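Local coordinates for protein glutamine synthetase (Helicobacter pylori, PDB 5ZLI) that belongs to the glutamine synthetase family, type I beta, and forms an assembly of twelve chains, each with a beta-grasp domain and a larger catalytic domain, at residues Y159-E164 and K268-D273; T204-V209 and K253-L258; H281-V284 and E289-F292; G294-G299 and F303-L308; Y329-L332 and E337-S340. All coordinates share one frame; numbering follows the deposited sequence.

Contact 1 (Y159-E164 and K268-D273)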
# COMPACT_ATOMS: atom_id res chain seq x y z
N TYR B 159 6.96 -26.70 -7.11
CA TYR B 159 8.35 -26.30 -7.21
C TYR B 159 8.49 -25.12 -8.15
O TYR B 159 7.65 -24.86 -9.02
CB TYR B 159 9.26 -27.48 -7.65
CG TYR B 159 9.36 -27.75 -9.15
CD1 TYR B 159 10.20 -26.99 -9.97
CD2 TYR B 159 8.70 -28.82 -9.72
CE1 TYR B 159 10.32 -27.26 -11.32
CE2 TYR B 159 8.82 -29.11 -11.07
CZ TYR B 159 9.63 -28.32 -11.86
OH TYR B 159 9.75 -28.59 -13.21
N GLU B 160 9.58 -24.39 -7.97
CA GLU B 160 9.91 -23.33 -8.89
C GLU B 160 11.40 -23.03 -8.80
O GLU B 160 11.87 -22.54 -7.77
CB GLU B 160 9.12 -22.08 -8.60
CG GLU B 160 9.54 -20.95 -9.51
CD GLU B 160 9.13 -19.60 -8.98
OE1 GLU B 160 10.04 -18.86 -8.51
OE2 GLU B 160 7.90 -19.31 -9.02
N VAL B 161 12.11 -23.32 -9.85
CA VAL B 161 13.47 -22.82 -9.95
C VAL B 161 13.38 -21.47 -10.64
O VAL B 161 12.44 -21.21 -11.41
CB VAL B 161 14.37 -23.79 -10.72
CG1 VAL B 161 14.52 -25.03 -9.91
CG2 VAL B 161 13.75 -24.09 -12.05
N ASP B 162 14.35 -20.61 -10.39
CA ASP B 162 14.35 -19.34 -11.06
C ASP B 162 15.79 -18.97 -11.34
O ASP B 162 16.70 -19.31 -10.58
CB ASP B 162 13.65 -18.24 -10.27
CG ASP B 162 13.04 -17.17 -11.17
OD1 ASP B 162 12.04 -17.49 -11.86
OD2 ASP B 162 13.55 -16.02 -11.21
N SER B 163 15.98 -18.30 -12.48
CA SER B 163 17.28 -17.90 -12.98
C SER B 163 17.10 -16.64 -13.78
O SER B 163 16.05 -16.43 -14.40
CB SER B 163 17.91 -18.96 -13.88
OG SER B 163 19.28 -18.65 -14.10
N GLU B 164 18.13 -15.79 -13.77
CA GLU B 164 18.03 -14.58 -14.55
C GLU B 164 18.05 -14.87 -16.04
O GLU B 164 17.49 -14.08 -16.82
CB GLU B 164 19.15 -13.63 -14.19
CG GLU B 164 18.90 -12.24 -14.69
CD GLU B 164 19.77 -11.25 -14.00
OE1 GLU B 164 20.89 -11.66 -13.60
OE2 GLU B 164 19.32 -10.09 -13.83
N LYS B 268 17.13 -33.69 -13.98
CA LYS B 268 16.20 -32.93 -14.82
C LYS B 268 15.37 -31.92 -14.02
O LYS B 268 14.23 -32.18 -13.63
CB LYS B 268 15.29 -33.90 -15.58
CG LYS B 268 14.42 -33.31 -16.68
CD LYS B 268 15.22 -33.10 -17.95
CE LYS B 268 14.35 -33.18 -19.16
NZ LYS B 268 15.17 -32.82 -20.31
N PRO B 269 15.93 -30.71 -13.76
CA PRO B 269 15.13 -29.67 -13.08
C PRO B 269 14.18 -28.90 -13.98
O PRO B 269 13.17 -28.38 -13.50
CB PRO B 269 16.20 -28.72 -12.53
CG PRO B 269 17.35 -28.87 -13.45
CD PRO B 269 17.35 -30.34 -13.86
N LEU B 270 14.46 -28.80 -15.26
CA LEU B 270 13.64 -28.01 -16.17
C LEU B 270 13.00 -28.96 -17.16
O LEU B 270 13.71 -29.69 -17.86
CB LEU B 270 14.47 -26.97 -16.92
CG LEU B 270 15.31 -26.01 -16.09
CD1 LEU B 270 16.20 -25.19 -17.00
CD2 LEU B 270 14.41 -25.13 -15.30
N TYR B 271 11.68 -28.93 -17.23
CA TYR B 271 11.00 -29.63 -18.30
C TYR B 271 11.32 -28.95 -19.63
O TYR B 271 11.42 -27.72 -19.71
CB TYR B 271 9.49 -29.69 -18.06
CG TYR B 271 8.78 -30.52 -19.09
CD1 TYR B 271 9.01 -31.88 -19.18
CD2 TYR B 271 7.90 -29.94 -20.00
CE1 TYR B 271 8.37 -32.67 -20.14
CE2 TYR B 271 7.26 -30.71 -20.96
CZ TYR B 271 7.49 -32.08 -21.02
OH TYR B 271 6.85 -32.85 -21.98
N GLY B 272 11.54 -29.74 -20.65
CA GLY B 272 11.75 -29.17 -21.96
C GLY B 272 13.12 -28.58 -22.21
O GLY B 272 13.32 -27.93 -23.25
N ASP B 273 14.09 -28.83 -21.32
CA ASP B 273 15.46 -28.44 -21.59
C ASP B 273 16.35 -29.60 -21.18
O ASP B 273 15.90 -30.58 -20.57
CB ASP B 273 15.86 -27.15 -20.89
CG ASP B 273 16.93 -26.38 -21.69
OD1 ASP B 273 17.46 -26.92 -22.69
OD2 ASP B 273 17.20 -25.21 -21.32
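Val161 and Leu270 make the apolar heart of this contact, with CG2 of Val161 lying 3.5 Å from CD2 of Leu270 where the two branches meet at a slant. A second touch comes from Tyr159, two residues back on the same side of the strand: its phenol leans over the loop until OH stands 3.4 Å from the carbonyl O of Pro269. The ring approaches that oxygen obliquely, and its CE1 is 3.8 Å from Pro269 O, so CE1 and the hydroxyl share one neighbour.

The CB atoms of Tyr159 and Val161 both point toward the loop. In Tyr159 CG sits between the backbone N and carbonyl carbon (chi1 84°), which swings the ring forward to the loop. On the other side, a type II turn from Leu270 to Asp273, with Gly272 at positive phi, bends the loop just beyond Leu270.

The Tyr159 ring also stacks on Phe475 of the second subunit, and Tyr271 makes a cation-pi contact with Lys469 of that same chain, so strand and loop form part of a subunit interface. Within the chain, strand 156-162 pairs antiparallel with strand 147-153, while Phe143 and Phe145 of strand 133-145 pack against Pro269, and Phe145 also touches Val161, tying the two-stranded sheet and the loop before strand 278-286 to the large sheet.

Contact 2 (T204-V209 and K253-L258)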
# COMPACT_ATOMS: atom_id res chain seq x y z
N THR B 204 34.54 -19.70 -13.72
CA THR B 204 35.95 -19.47 -13.51
C THR B 204 36.32 -19.53 -12.03
O THR B 204 37.41 -20.00 -11.67
CB THR B 204 36.32 -18.13 -14.12
OG1 THR B 204 36.22 -18.24 -15.55
CG2 THR B 204 37.70 -17.77 -13.77
N GLU B 205 35.44 -19.04 -11.15
CA GLU B 205 35.74 -19.08 -9.71
C GLU B 205 35.64 -20.49 -9.15
O GLU B 205 36.32 -20.82 -8.17
CB GLU B 205 34.82 -18.12 -8.95
CG GLU B 205 34.92 -18.18 -7.42
CD GLU B 205 34.00 -17.15 -6.75
OE1 GLU B 205 33.19 -16.53 -7.49
OE2 GLU B 205 34.05 -16.97 -5.50
N ILE B 206 34.77 -21.32 -9.72
CA ILE B 206 34.69 -22.73 -9.33
C ILE B 206 36.02 -23.45 -9.58
O ILE B 206 36.64 -23.99 -8.67
CB ILE B 206 33.51 -23.40 -10.04
CG1 ILE B 206 32.22 -22.89 -9.37
CG2 ILE B 206 33.63 -24.89 -10.05
CD1 ILE B 206 30.93 -23.18 -10.08
N VAL B 207 36.47 -23.48 -10.83
CA VAL B 207 37.71 -24.21 -11.10
C VAL B 207 38.90 -23.61 -10.34
O VAL B 207 39.87 -24.31 -10.06
CB VAL B 207 37.96 -24.32 -12.61
CG1 VAL B 207 36.65 -24.47 -13.36
CG2 VAL B 207 38.70 -23.15 -13.06
N LYS B 208 38.85 -22.34 -9.97
CA LYS B 208 39.91 -21.88 -9.09
C LYS B 208 39.87 -22.66 -7.78
O LYS B 208 40.91 -23.08 -7.27
CB LYS B 208 39.81 -20.38 -8.84
CG LYS B 208 40.54 -19.57 -9.87
CD LYS B 208 41.99 -20.01 -9.92
CE LYS B 208 42.52 -20.04 -11.34
NZ LYS B 208 42.75 -18.66 -11.82
N VAL B 209 38.68 -22.91 -7.26
CA VAL B 209 38.58 -23.57 -5.98
C VAL B 209 38.72 -25.07 -6.14
O VAL B 209 39.21 -25.74 -5.23
CB VAL B 209 37.29 -23.18 -5.25
CG1 VAL B 209 37.18 -23.95 -3.94
CG2 VAL B 209 37.27 -21.71 -4.98
N LYS B 253 28.60 -26.18 -5.12
CA LYS B 253 27.44 -25.83 -4.29
C LYS B 253 27.76 -24.67 -3.37
O LYS B 253 26.95 -23.76 -3.17
CB LYS B 253 26.99 -27.03 -3.45
CG LYS B 253 25.73 -27.74 -4.01
CD LYS B 253 25.43 -29.03 -3.27
CE LYS B 253 26.43 -30.10 -3.52
NZ LYS B 253 25.89 -31.40 -3.10
N MET B 254 28.97 -24.66 -2.85
CA MET B 254 29.38 -23.68 -1.89
C MET B 254 29.80 -22.39 -2.55
O MET B 254 29.86 -21.36 -1.87
CB MET B 254 30.49 -24.29 -1.07
CG MET B 254 29.96 -25.21 -0.02
SD MET B 254 29.11 -24.24 1.20
CE MET B 254 30.52 -23.64 2.11
N VAL B 255 30.25 -22.47 -3.80
CA VAL B 255 30.64 -21.27 -4.54
C VAL B 255 29.43 -20.59 -5.12
O VAL B 255 29.30 -19.36 -5.03
CB VAL B 255 31.70 -21.59 -5.60
CG1 VAL B 255 31.79 -20.47 -6.64
CG2 VAL B 255 33.03 -21.79 -4.91
N ALA B 256 28.54 -21.36 -5.73
CA ALA B 256 27.19 -20.85 -5.98
C ALA B 256 26.66 -20.12 -4.74
O ALA B 256 26.03 -19.07 -4.86
CB ALA B 256 26.25 -21.98 -6.39
N HIS B 257 26.89 -20.70 -3.55
CA HIS B 257 26.36 -20.15 -2.31
C HIS B 257 27.02 -18.83 -1.87
O HIS B 257 26.34 -17.94 -1.36
CB HIS B 257 26.47 -21.17 -1.19
CG HIS B 257 26.04 -20.63 0.13
ND1 HIS B 257 24.71 -20.54 0.49
CD2 HIS B 257 26.75 -20.09 1.14
CE1 HIS B 257 24.62 -19.98 1.68
NE2 HIS B 257 25.85 -19.70 2.10
N LEU B 258 28.35 -18.73 -1.96
CA LEU B 258 29.04 -17.53 -1.49
C LEU B 258 28.67 -16.32 -2.32
O LEU B 258 28.71 -15.20 -1.83
CB LEU B 258 30.55 -17.72 -1.52
CG LEU B 258 31.44 -16.86 -0.62
CD1 LEU B 258 31.35 -17.33 0.87
CD2 LEU B 258 32.91 -16.84 -1.13
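Val255 projects from helix 253-258 toward the other helix, and three side chains of 204-209 meet it. Its two methyl groups divide the work. CG1, anti to the backbone N (chi1 162°), reaches Ile206 and Glu205, whereas CG2, beside the N, turns toward Val209.

The nearest of these meetings joins Val255 CG1 to CG1 of Ile206, 3.7 Å apart. The isoleucine lies aslant to the valine and offers the first carbon of its longer branch. From the neighbouring position, Glu205 comes across with the aliphatic part of its chain: CG stands 4.0 Å from Val255 CG1. Its carbon chain is fully extended and lays both CG and the carboxyl carbon CD alongside that methyl. One helical turn along, Val209 brings its CG2 to 4.2 Å from Val255 CG2, a looser methyl-to-methyl touch.

The contact is mainly apolar, with no hydrogen bond between the two segments. The helix axes here stay 9.8 Å apart, their N-to-C directions 130° apart, a steep crossing somewhat nearer perpendicular than antiparallel. Phe89, in the loop after strand 84-87, packs on both Val209 and Val255 and closes the interface at one edge. Toward other chains, Lys208 forms a salt bridge with Glu25 of the third subunit.

Between the two helices the chain runs through strands 217-222 and 228-237, which pair antiparallel. The helices thus flank this pair of strands in sequence and pack on each other, part of the alpha/beta catalytic domain of the glutamine synthetases.

Contact 3 (H281-V284 and E289-F292)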
# COMPACT_ATOMS: atom_id res chain seq x y z
N HIS B 281 33.80 -41.66 -18.20
CA HIS B 281 34.78 -42.20 -19.12
C HIS B 281 35.58 -43.31 -18.44
O HIS B 281 36.14 -43.09 -17.36
CB HIS B 281 35.74 -41.09 -19.61
CG HIS B 281 35.11 -40.06 -20.50
ND1 HIS B 281 35.80 -39.43 -21.52
CD2 HIS B 281 33.86 -39.53 -20.53
CE1 HIS B 281 35.01 -38.57 -22.14
NE2 HIS B 281 33.82 -38.61 -21.55
N VAL B 282 35.66 -44.50 -19.06
CA VAL B 282 36.40 -45.60 -18.45
C VAL B 282 37.59 -46.03 -19.33
O VAL B 282 37.54 -45.98 -20.56
CB VAL B 282 35.49 -46.82 -18.17
CG1 VAL B 282 34.32 -46.44 -17.29
CG2 VAL B 282 35.01 -47.42 -19.47
N SER B 283 38.67 -46.44 -18.67
CA SER B 283 39.70 -47.27 -19.29
C SER B 283 40.23 -48.18 -18.19
O SER B 283 40.30 -47.78 -17.01
CB SER B 283 40.91 -46.50 -19.90
OG SER B 283 41.71 -45.78 -18.95
N VAL B 284 40.61 -49.39 -18.57
CA VAL B 284 41.30 -50.30 -17.67
C VAL B 284 42.72 -50.45 -18.17
O VAL B 284 42.93 -50.78 -19.34
CB VAL B 284 40.59 -51.66 -17.62
CG1 VAL B 284 41.28 -52.55 -16.64
CG2 VAL B 284 39.13 -51.47 -17.28
N GLU B 289 49.98 -50.61 -19.77
CA GLU B 289 49.43 -50.74 -21.11
C GLU B 289 47.93 -50.49 -21.01
O GLU B 289 47.32 -50.81 -19.99
CB GLU B 289 49.74 -52.12 -21.73
CG GLU B 289 49.08 -53.36 -21.07
CD GLU B 289 50.06 -54.53 -20.81
OE1 GLU B 289 51.30 -54.33 -20.90
OE2 GLU B 289 49.60 -55.66 -20.49
N ASN B 290 47.35 -49.90 -22.04
CA ASN B 290 45.93 -49.58 -21.99
C ASN B 290 45.19 -50.71 -22.67
O ASN B 290 45.11 -50.75 -23.90
CB ASN B 290 45.66 -48.23 -22.66
CG ASN B 290 44.21 -47.81 -22.55
OD1 ASN B 290 43.32 -48.64 -22.34
ND2 ASN B 290 43.96 -46.51 -22.65
N LEU B 291 44.52 -51.54 -21.88
CA LEU B 291 43.91 -52.73 -22.45
C LEU B 291 42.71 -52.41 -23.33
O LEU B 291 42.23 -53.31 -24.04
CB LEU B 291 43.49 -53.71 -21.35
CG LEU B 291 44.53 -54.60 -20.66
CD1 LEU B 291 45.60 -53.77 -20.03
CD2 LEU B 291 43.88 -55.49 -19.65
N PHE B 292 42.23 -51.17 -23.34
CA PHE B 292 41.07 -50.85 -24.15
C PHE B 292 41.44 -50.54 -25.58
O PHE B 292 40.60 -50.67 -26.47
CB PHE B 292 40.33 -49.65 -23.55
CG PHE B 292 39.28 -50.04 -22.57
CD1 PHE B 292 39.46 -51.15 -21.76
CD2 PHE B 292 38.11 -49.31 -22.47
CE1 PHE B 292 38.49 -51.53 -20.85
CE2 PHE B 292 37.13 -49.68 -21.55
CZ PHE B 292 37.33 -50.80 -20.74
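The Phe292 ring lies against the backbone of strand 281-284, and dispersion dominates where they meet. Over one face comes the CH group of Ser283: its CA is 4.2 Å from the ring centroid and 14° off the ring normal, a CH-pi contact, with the N of Val284 above the same face, offset toward the rim. The two flanking valines meet different ring carbons. CG2 of Val282 approaches CE2 of Phe292 obliquely at 3.7 Å, and CG2 of Val284 lies 3.6 Å from CE1. Phe307 of helix 302-313 meets the Phe292 ring edge-to-face.

Polar interactions gather at the hairpin end. The backbone N of Leu291 donates to the carbonyl O of Val284 over 3.1 Å, with an N-H...O angle of 141°; the donor lies in the carbonyl plane. At the end of the second strand an Asx turn leads out: Asn290 OD1 accepts from Phe292 N at 2.9 Å, the donor tilted out of the amide plane. In Asn290, CG lies anti to the backbone N (chi1 -176°), which brings OD1 round to the N of Phe292. The other amide end is held as well, since ND2 donates to the carbonyl O of Ala364. Ser283 OG does not serve the hairpin partner; it bonds to Trp285 NE1.

Both ends of the Asn290 amide are engaged, which fixes its rotation, and the turn it makes probably helps place Phe292 so that its ring can pack against this beta hairpin.

Contact 4 (G294-G299 and F303-L308)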
# COMPACT_ATOMS: atom_id res chain seq x y z
N GLY B 294 43.15 -51.32 -29.08
CA GLY B 294 43.55 -52.44 -29.89
C GLY B 294 43.13 -52.13 -31.30
O GLY B 294 42.87 -50.97 -31.63
N GLU B 295 43.00 -53.17 -32.13
CA GLU B 295 42.58 -52.94 -33.51
C GLU B 295 41.38 -53.79 -33.90
O GLU B 295 41.01 -53.82 -35.07
CB GLU B 295 43.74 -53.10 -34.50
CG GLU B 295 44.90 -52.10 -34.27
CD GLU B 295 44.57 -50.67 -34.77
OE1 GLU B 295 44.26 -50.52 -35.97
OE2 GLU B 295 44.61 -49.70 -33.96
N THR B 296 40.72 -54.41 -32.92
CA THR B 296 39.47 -55.11 -33.16
C THR B 296 38.44 -54.18 -33.79
O THR B 296 37.72 -54.57 -34.72
CB THR B 296 38.97 -55.72 -31.85
OG1 THR B 296 40.06 -56.40 -31.19
CG2 THR B 296 37.80 -56.68 -32.09
N TYR B 297 38.37 -52.94 -33.33
CA TYR B 297 37.37 -51.97 -33.81
C TYR B 297 38.06 -50.60 -33.81
O TYR B 297 39.29 -50.51 -33.74
CB TYR B 297 36.08 -52.01 -32.98
CG TYR B 297 34.91 -51.30 -33.63
CD1 TYR B 297 34.39 -51.75 -34.83
CD2 TYR B 297 34.32 -50.18 -33.04
CE1 TYR B 297 33.31 -51.12 -35.43
CE2 TYR B 297 33.25 -49.54 -33.64
CZ TYR B 297 32.75 -50.01 -34.83
OH TYR B 297 31.69 -49.38 -35.43
N LYS B 298 37.28 -49.54 -33.89
CA LYS B 298 37.82 -48.18 -33.99
C LYS B 298 38.84 -47.79 -32.92
O LYS B 298 38.65 -46.80 -32.20
CB LYS B 298 36.67 -47.17 -34.04
CG LYS B 298 35.87 -47.31 -35.33
CD LYS B 298 34.54 -46.58 -35.27
CE LYS B 298 33.83 -46.60 -36.62
NZ LYS B 298 32.47 -46.01 -36.53
N GLY B 299 39.92 -48.55 -32.79
CA GLY B 299 40.94 -48.26 -31.82
C GLY B 299 40.69 -48.89 -30.48
O GLY B 299 41.27 -48.45 -29.48
N PHE B 303 39.33 -56.97 -25.58
CA PHE B 303 39.16 -56.82 -24.14
C PHE B 303 38.15 -55.72 -23.82
O PHE B 303 37.25 -55.92 -22.99
CB PHE B 303 40.52 -56.51 -23.52
CG PHE B 303 40.50 -56.37 -22.03
CD1 PHE B 303 40.54 -57.49 -21.22
CD2 PHE B 303 40.44 -55.13 -21.44
CE1 PHE B 303 40.53 -57.38 -19.83
CE2 PHE B 303 40.42 -55.00 -20.05
CZ PHE B 303 40.46 -56.13 -19.25
N ALA B 304 38.29 -54.55 -24.45
CA ALA B 304 37.36 -53.44 -24.24
C ALA B 304 35.96 -53.76 -24.75
O ALA B 304 34.97 -53.39 -24.12
CB ALA B 304 37.88 -52.16 -24.89
N LEU B 305 35.85 -54.40 -25.92
CA LEU B 305 34.52 -54.68 -26.45
C LEU B 305 33.79 -55.71 -25.62
O LEU B 305 32.55 -55.66 -25.52
CB LEU B 305 34.60 -55.17 -27.89
CG LEU B 305 34.74 -54.11 -28.95
CD1 LEU B 305 35.36 -54.74 -30.17
CD2 LEU B 305 33.37 -53.55 -29.25
N HIS B 306 34.52 -56.66 -25.02
CA HIS B 306 33.92 -57.57 -24.07
C HIS B 306 33.52 -56.83 -22.80
O HIS B 306 32.43 -57.05 -22.26
CB HIS B 306 34.87 -58.74 -23.79
CG HIS B 306 34.98 -59.72 -24.93
ND1 HIS B 306 33.91 -60.06 -25.73
CD2 HIS B 306 36.05 -60.40 -25.41
CE1 HIS B 306 34.32 -60.92 -26.65
NE2 HIS B 306 35.61 -61.13 -26.48
N PHE B 307 34.37 -55.91 -22.34
CA PHE B 307 33.95 -55.03 -21.25
C PHE B 307 32.62 -54.33 -21.56
O PHE B 307 31.68 -54.37 -20.75
CB PHE B 307 35.06 -54.01 -21.00
CG PHE B 307 34.83 -53.14 -19.82
CD1 PHE B 307 33.93 -52.09 -19.87
CD2 PHE B 307 35.53 -53.34 -18.66
CE1 PHE B 307 33.74 -51.30 -18.81
CE2 PHE B 307 35.34 -52.54 -17.58
CZ PHE B 307 34.45 -51.52 -17.65
N LEU B 308 32.51 -53.71 -22.74
CA LEU B 308 31.29 -53.00 -23.11
C LEU B 308 30.08 -53.91 -23.16
O LEU B 308 28.97 -53.51 -22.79
CB LEU B 308 31.49 -52.31 -24.46
CG LEU B 308 30.20 -51.80 -25.11
CD1 LEU B 308 29.68 -50.67 -24.28
CD2 LEU B 308 30.45 -51.34 -26.55
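Leu305 reaches out from helix 303-308 toward Thr296 and Tyr297 of the preceding loop. Its CB points at the loop yet stays short of it, as does CG, so these two carbons serve as the stalk. With chi1 at -82° CG lies beside the backbone N, and chi2 of 157° sends CD1 on in a nearly extended line. CD1 does the touching: it lies 3.7 Å from CG2 of Thr296, the two side chains meeting at a slant, and 4.1 Å from the CB of that threonine. The same methyl comes within 4.0 Å of Tyr297 CB, so it is received between the starts of two successive loop side chains.

The loop is the connection that follows the short hairpin strand 289-290 and leads into helix 302-313, a helix packed on the large sheet of the catalytic domain. The side of the helix away from Leu305 faces that sheet: Phe303 and Phe307 rest on Val284 of strand 278-286.

Beyond CB the Tyr297 ring turns away from the helix, and CG of Lys298 stands 3.8 Å above the plane of one face of that ring, toward its rim. The Tyr297 side chain also touches Ala401. Leu305 in turn leans on Pro398, and one residue further along the helix His306 donates from ND1 to the carbonyl O of Ile396, in the segment that follows helix 377-393.

Contact 5 (Y329-L332 and E337-S340)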
# COMPACT_ATOMS: atom_id res chain seq x y z
N TYR B 329 15.02 -40.49 -14.46
CA TYR B 329 14.26 -41.01 -15.56
C TYR B 329 13.44 -39.95 -16.28
O TYR B 329 12.95 -40.22 -17.37
CB TYR B 329 13.38 -42.14 -15.06
CG TYR B 329 14.23 -43.24 -14.54
CD1 TYR B 329 14.62 -44.29 -15.37
CD2 TYR B 329 14.73 -43.20 -13.25
CE1 TYR B 329 15.45 -45.30 -14.91
CE2 TYR B 329 15.55 -44.21 -12.77
CZ TYR B 329 15.90 -45.25 -13.60
OH TYR B 329 16.72 -46.24 -13.10
N LYS B 330 13.28 -38.76 -15.71
CA LYS B 330 12.78 -37.63 -16.48
C LYS B 330 13.80 -37.13 -17.49
O LYS B 330 13.42 -36.43 -18.43
CB LYS B 330 12.37 -36.50 -15.54
CG LYS B 330 11.60 -37.03 -14.35
CD LYS B 330 10.10 -37.10 -14.66
CE LYS B 330 9.41 -38.10 -13.76
NZ LYS B 330 9.73 -37.94 -12.33
N ARG B 331 15.07 -37.45 -17.30
CA ARG B 331 16.15 -37.11 -18.20
C ARG B 331 16.30 -38.11 -19.34
O ARG B 331 16.71 -37.72 -20.44
CB ARG B 331 17.44 -37.00 -17.41
CG ARG B 331 18.70 -36.98 -18.22
CD ARG B 331 19.88 -36.74 -17.31
NE ARG B 331 21.16 -36.88 -18.00
CZ ARG B 331 21.82 -38.02 -18.17
NH1 ARG B 331 21.34 -39.16 -17.67
NH2 ARG B 331 22.97 -38.03 -18.83
N LEU B 332 15.99 -39.39 -19.09
CA LEU B 332 16.18 -40.48 -20.05
C LEU B 332 15.04 -40.55 -21.07
O LEU B 332 14.52 -41.64 -21.38
CB LEU B 332 16.31 -41.79 -19.29
CG LEU B 332 17.40 -41.72 -18.19
CD1 LEU B 332 17.49 -43.03 -17.37
CD2 LEU B 332 18.82 -41.22 -18.63
N GLU B 337 20.05 -35.21 -26.04
CA GLU B 337 21.36 -35.84 -26.01
C GLU B 337 21.50 -36.78 -24.80
O GLU B 337 22.59 -37.01 -24.28
CB GLU B 337 22.45 -34.77 -26.06
CG GLU B 337 22.34 -34.11 -27.44
CD GLU B 337 23.17 -32.87 -27.64
OE1 GLU B 337 24.07 -32.58 -26.80
OE2 GLU B 337 22.88 -32.15 -28.64
N ALA B 338 20.35 -37.34 -24.37
CA ALA B 338 20.23 -38.32 -23.31
C ALA B 338 19.88 -39.68 -23.88
O ALA B 338 18.91 -39.80 -24.65
CB ALA B 338 19.17 -37.89 -22.30
N PRO B 339 20.62 -40.73 -23.52
CA PRO B 339 20.36 -42.07 -24.06
C PRO B 339 19.07 -42.69 -23.54
O PRO B 339 18.82 -42.74 -22.33
CB PRO B 339 21.57 -42.87 -23.60
CG PRO B 339 22.03 -42.17 -22.36
CD PRO B 339 21.81 -40.72 -22.64
N SER B 340 18.25 -43.19 -24.48
CA SER B 340 17.21 -44.17 -24.20
C SER B 340 17.49 -45.53 -24.85
O SER B 340 16.83 -46.51 -24.50
CB SER B 340 15.84 -43.65 -24.67
OG SER B 340 14.76 -44.45 -24.19
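Ala338 turns its CB toward the backbone of Arg331 where the chain doubles back after the short, weakly bonded helix 326-331, on its way to strand 341-346 of the catalytic domain. This is the packed side of the loop. Ala338 CB faces the carbonyl O of Arg331 and lies 4.2 Å from CG of the arginine. The Arg331 chain is extended, with chi1 166° putting CG anti to the backbone N; its end runs closer to 337-340, and its guanidinium is bonded beyond the contact, NH1 to the carbonyl O of Phe370 and NH2 to that of Arg369. Buried beside it, Leu332 turns CD2 to the carbonyl O of Pro339 at 4.0 Å, the proline offering backbone rather than ring.

The looser side holds Glu337 and Ser340, both partly exposed. Glu337 points away from the helix, its side chain packing near Cys63 of the third subunit, and its backbone O accepts from NH2 of Arg369. Arg369 thus bonds to both segments, since its carbonyl O takes Arg331 NH2. The last approach is that of Ser340, whose OG stays 4.0 Å from the carbonyl O of Leu332.

Contacts 1, 2, 3 and 5 are buried, whereas contact 4 lies at the surface, where a single leucine methyl of the helix meets the loop. Contacts 3 and 4 are neighbours about 10 Å apart between centres: Phe292 packs on Ala304 and Phe307, so the hairpin and helix 302-313 form one cluster. Contacts 1 and 5 also touch, through Lys268 against Lys330 and Arg331, and both border the second subunit. Contact 2 stands apart as a helix pair. Chemistry differs accordingly: contact 3 alone combines a clear cross-segment hydrogen bond with aromatic packing, contact 1 joins a Val161–Leu270 touch to a tyrosine stacked on another subunit, contact 2 is mainly aliphatic, and contact 5 largely sets carbonyls against aliphatic groups.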